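Protein similar to metal-dependent hydrolase (Staphylococcus aureus subsp. aureus Mu50, PDB 3ESH) probably acts as a metal-dependent hydrolase of the metallo-beta-lactamase superfamily, though its substrate is not established. Local coordinates at residues G183-S186 and F187-I191; I230-K233 and E234-I237. All coordinates share one frame; numbering follows the deposited sequence.

Contact 1: residues G183-S186 and F187-I191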
# COMPACT_ATOMS: atom_id res chain seq x y z
N GLY A 183 -14.09 -2.92 8.56
CA GLY A 183 -14.04 -2.34 7.24
C GLY A 183 -15.11 -3.02 6.41
O GLY A 183 -15.97 -3.70 6.95
N GLY A 184 -15.06 -2.84 5.10
CA GLY A 184 -16.05 -3.49 4.26
C GLY A 184 -17.23 -2.61 3.94
O GLY A 184 -17.22 -1.90 2.93
N HIS A 185 -18.26 -2.65 4.78
CA HIS A 185 -19.44 -1.81 4.56
C HIS A 185 -19.01 -0.37 4.55
O HIS A 185 -19.50 0.46 3.79
CB HIS A 185 -20.43 -1.99 5.71
CG HIS A 185 -21.64 -1.12 5.60
ND1 HIS A 185 -22.68 -1.39 4.74
CD2 HIS A 185 -21.96 0.04 6.22
CE1 HIS A 185 -23.60 -0.44 4.84
NE2 HIS A 185 -23.18 0.44 5.73
N SER A 186 -18.05 -0.08 5.41
CA SER A 186 -17.52 1.26 5.56
C SER A 186 -16.02 1.08 5.73
O SER A 186 -15.58 0.04 6.18
CB SER A 186 -18.12 1.88 6.82
OG SER A 186 -17.90 3.25 6.84
N PHE A 187 -15.22 2.08 5.39
CA PHE A 187 -13.79 1.90 5.57
C PHE A 187 -13.49 1.77 7.05
O PHE A 187 -12.55 1.08 7.43
CB PHE A 187 -12.98 3.07 5.03
CG PHE A 187 -11.50 2.84 5.12
CD1 PHE A 187 -10.87 2.02 4.18
CD2 PHE A 187 -10.77 3.34 6.18
CE1 PHE A 187 -9.52 1.72 4.30
CE2 PHE A 187 -9.42 3.04 6.31
CZ PHE A 187 -8.79 2.22 5.38
N GLY A 188 -14.29 2.43 7.88
CA GLY A 188 -14.06 2.37 9.31
C GLY A 188 -15.07 1.54 10.05
O GLY A 188 -15.13 1.58 11.28
N HIS A 189 -15.87 0.75 9.33
CA HIS A 189 -16.88 -0.06 9.97
C HIS A 189 -16.30 -0.95 11.06
O HIS A 189 -15.22 -1.53 10.90
CB HIS A 189 -17.61 -0.90 8.94
CG HIS A 189 -18.76 -1.68 9.50
ND1 HIS A 189 -18.59 -2.85 10.21
CD2 HIS A 189 -20.09 -1.46 9.46
CE1 HIS A 189 -19.77 -3.32 10.58
NE2 HIS A 189 -20.69 -2.49 10.13
N THR A 190 -17.05 -1.07 12.16
CA THR A 190 -16.65 -1.82 13.34
C THR A 190 -17.70 -2.84 13.81
O THR A 190 -18.90 -2.63 13.67
CB THR A 190 -16.33 -0.82 14.51
OG1 THR A 190 -15.29 0.07 14.11
CG2 THR A 190 -15.90 -1.56 15.77
N ILE A 191 -17.23 -3.96 14.37
CA ILE A 191 -18.13 -4.97 14.90
C ILE A 191 -17.87 -5.03 16.40
O ILE A 191 -16.81 -4.65 16.86
CB ILE A 191 -17.89 -6.36 14.27
CG1 ILE A 191 -16.51 -6.88 14.64
CG2 ILE A 191 -17.99 -6.26 12.75
CD1 ILE A 191 -16.41 -8.36 14.59
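Gly183 sends its backbone N-H straight to the carbonyl oxygen of His189, N to O 2.9 Å, and so closes a tight loop that carries the Gly-His-x-x-Gly-His sequence familiar in the metallo-beta-lactamase fold. The loop joins strand 177-181 to strand 190-196. The bond reaches the carbonyl obliquely, 30° out of its plane. Gly183 CA also rests 3.7 Å from Phe187 O, with no side chain in the way. At Gly184 the backbone swings through phi 95°, a conformation that glycine accommodates readily, and turns the chain toward His185.

His185 holds CG anti to its own N, beside the carbonyl carbon (chi1 177°), which carries the imidazole past the ring of His189. The two rings meet at a slant, neither stacked nor edge-to-face, and His185 CB lies 3.8 Å from His189 CD2. Asp223 accepts a hydrogen bond from His185 ND1, which would steady the ring and leave NE2 toward a possible, empty metal site shared with His110 and Asp206. This is consistent with the role of the equivalent histidine in relatives.

Ser186 starts a type I beta turn that ends at His189. Its carbonyl oxygen receives a weak hydrogen bond from His189 N at 3.2 Å, while its hydroxyl is tied to Glu137. Phe187 and Gly188 form the two central positions of the turn, and the phenyl ring of Phe187 leads off from the loop. His189 instead brings its side chain back over the first half of the loop, where ND1 is hydrogen-bonded to Ser182 OG. The turn also presses the two side chains at its ends together: Ser186 CB and His189 CB are 3.5 Å apart.

Contact 2: residues I230-K233 and E234-I237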
# COMPACT_ATOMS: atom_id res chain seq x y z
N ILE A 230 -16.78 -9.49 2.33
CA ILE A 230 -16.81 -10.92 2.13
C ILE A 230 -15.68 -11.57 2.94
O ILE A 230 -15.89 -12.57 3.63
CB ILE A 230 -16.67 -11.25 0.64
CG1 ILE A 230 -17.87 -10.66 -0.11
CG2 ILE A 230 -16.55 -12.75 0.43
CD1 ILE A 230 -17.72 -10.62 -1.61
N ARG A 231 -14.48 -11.00 2.86
CA ARG A 231 -13.35 -11.53 3.58
C ARG A 231 -13.69 -11.68 5.06
O ARG A 231 -13.48 -12.73 5.64
CB ARG A 231 -12.13 -10.63 3.44
CG ARG A 231 -10.89 -11.09 4.21
CD ARG A 231 -9.77 -10.06 4.12
NE ARG A 231 -8.63 -10.39 4.97
CZ ARG A 231 -7.59 -11.14 4.59
NH1 ARG A 231 -7.54 -11.64 3.36
NH2 ARG A 231 -6.60 -11.39 5.44
N GLU A 232 -14.22 -10.63 5.67
CA GLU A 232 -14.57 -10.65 7.09
C GLU A 232 -15.67 -11.66 7.41
O GLU A 232 -15.56 -12.42 8.37
CB GLU A 232 -14.99 -9.26 7.57
CG GLU A 232 -13.91 -8.21 7.45
CD GLU A 232 -12.74 -8.46 8.38
OE1 GLU A 232 -12.92 -8.41 9.62
OE2 GLU A 232 -11.63 -8.71 7.88
N LYS A 233 -16.73 -11.65 6.61
CA LYS A 233 -17.85 -12.57 6.81
C LYS A 233 -17.40 -14.02 6.64
O LYS A 233 -17.80 -14.89 7.41
CB LYS A 233 -18.98 -12.26 5.81
CG LYS A 233 -19.67 -10.92 6.06
CD LYS A 233 -20.72 -10.62 5.00
CE LYS A 233 -21.91 -11.53 5.12
NZ LYS A 233 -22.89 -11.22 4.05
N GLU A 234 -16.57 -14.28 5.62
CA GLU A 234 -16.08 -15.64 5.37
C GLU A 234 -15.38 -16.24 6.58
O GLU A 234 -15.50 -17.43 6.84
CB GLU A 234 -15.12 -15.65 4.17
CG GLU A 234 -14.38 -16.98 4.01
CD GLU A 234 -13.36 -16.96 2.88
OE1 GLU A 234 -12.47 -16.09 2.89
OE2 GLU A 234 -13.43 -17.83 1.98
N ARG A 235 -14.67 -15.41 7.34
CA ARG A 235 -13.95 -15.91 8.49
C ARG A 235 -14.65 -15.78 9.84
O ARG A 235 -14.62 -16.70 10.65
CB ARG A 235 -12.55 -15.28 8.56
CG ARG A 235 -12.34 -14.39 9.76
CD ARG A 235 -10.89 -14.00 9.94
NE ARG A 235 -10.75 -13.19 11.15
CZ ARG A 235 -11.18 -11.93 11.26
NH1 ARG A 235 -11.77 -11.33 10.23
NH2 ARG A 235 -11.04 -11.29 12.42
N MSE A 236 -15.29 -14.64 10.09
CA MSE A 236 -15.98 -14.41 11.36
C MSE A 236 -17.15 -15.35 11.63
O MSE A 236 -17.17 -16.05 12.64
CB MSE A 236 -16.48 -12.97 11.45
CG MSE A 236 -15.38 -11.97 11.35
SE MSE A 236 -16.15 -10.20 11.56
CE MSE A 236 -14.68 -9.49 12.52
N ILE A 237 -18.14 -15.35 10.73
CA ILE A 237 -19.34 -16.18 10.91
C ILE A 237 -19.07 -17.64 11.27
O ILE A 237 -19.64 -18.15 12.23
CB ILE A 237 -20.26 -16.05 9.67
CG1 ILE A 237 -20.74 -14.60 9.57
CG2 ILE A 237 -21.45 -16.98 9.78
CD1 ILE A 237 -21.60 -14.29 8.36
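Glu232 folds its carboxylate over toward the guanidinium of Arg235, the two side chains running side by side along one face of an alpha-helix. With CG beside the backbone N (chi1 -62°), a bend at chi2 (-67°) brings the carboxylate round to the guanidinium one turn further on. A salt bridge joins OE1 of Glu232 to NH1 of Arg235 at 3.2 Å. It is one-sided in its geometry: the oxygen sits in the guanidinium plane, at its edge, whereas NH1 approaches from well above the carboxylate plane, and the two planes are 58° apart.

The same OE1 of Glu232 has the methyl CE of selenomethionine Met236 3.6 Å away, where that side chain crosses the acid obliquely. Met236 CG also lies over Glu232 O, the oxygen that accepts the helical bond from Met236 N at 2.8 Å.

Two residues earlier, Glu234 N is bonded to Ile230 O at 2.7 Å, and Glu234 CB packs against that oxygen. The corresponding bonds from Arg235 N to Arg231 O and from Ile237 N to Lys233 O are both weak, at 3.4 Å each. Ile237 turns its CB toward the preceding turn, and its CD1 ends 4.2 Å from Lys233 CB.

All of this belongs to helix 226-242, which is gripped from several sides. Lys233 NZ donates to the carbonyls of His213 and Asn215 in a loop, while Arg235 NH2 makes a weak bond to Gln180 of strand 177-181. Across the subunit interface, helix 135-142 of the second subunit lies close by: its Asp136 pairs with Arg231 and its His139 bonds Glu234, and Glu168 of that subunit makes a second salt bridge to Arg235.

Contact 1 precedes contact 2 along the chain, and their centres are about 13 Å apart on the same side of the molecule's centre. They meet where Ile191, entering strand 190-196, packs on Met236 of the helix; the modelled gap of 2.9 Å from Ile191 CD1 to Met236 CE is shorter than carbons should allow, so its detail is doubtful. Strand 177-181 and the residue after it give further bridges: Ser182 bonds His189 and touches Glu232, and Gln180 pairs with Ile191 through the backbone and weakly with Arg235 through its side-chain oxygen. Residues 183-191 supply His185 to the possible metal site, while 230-237 back that loop and face a neighbouring subunit.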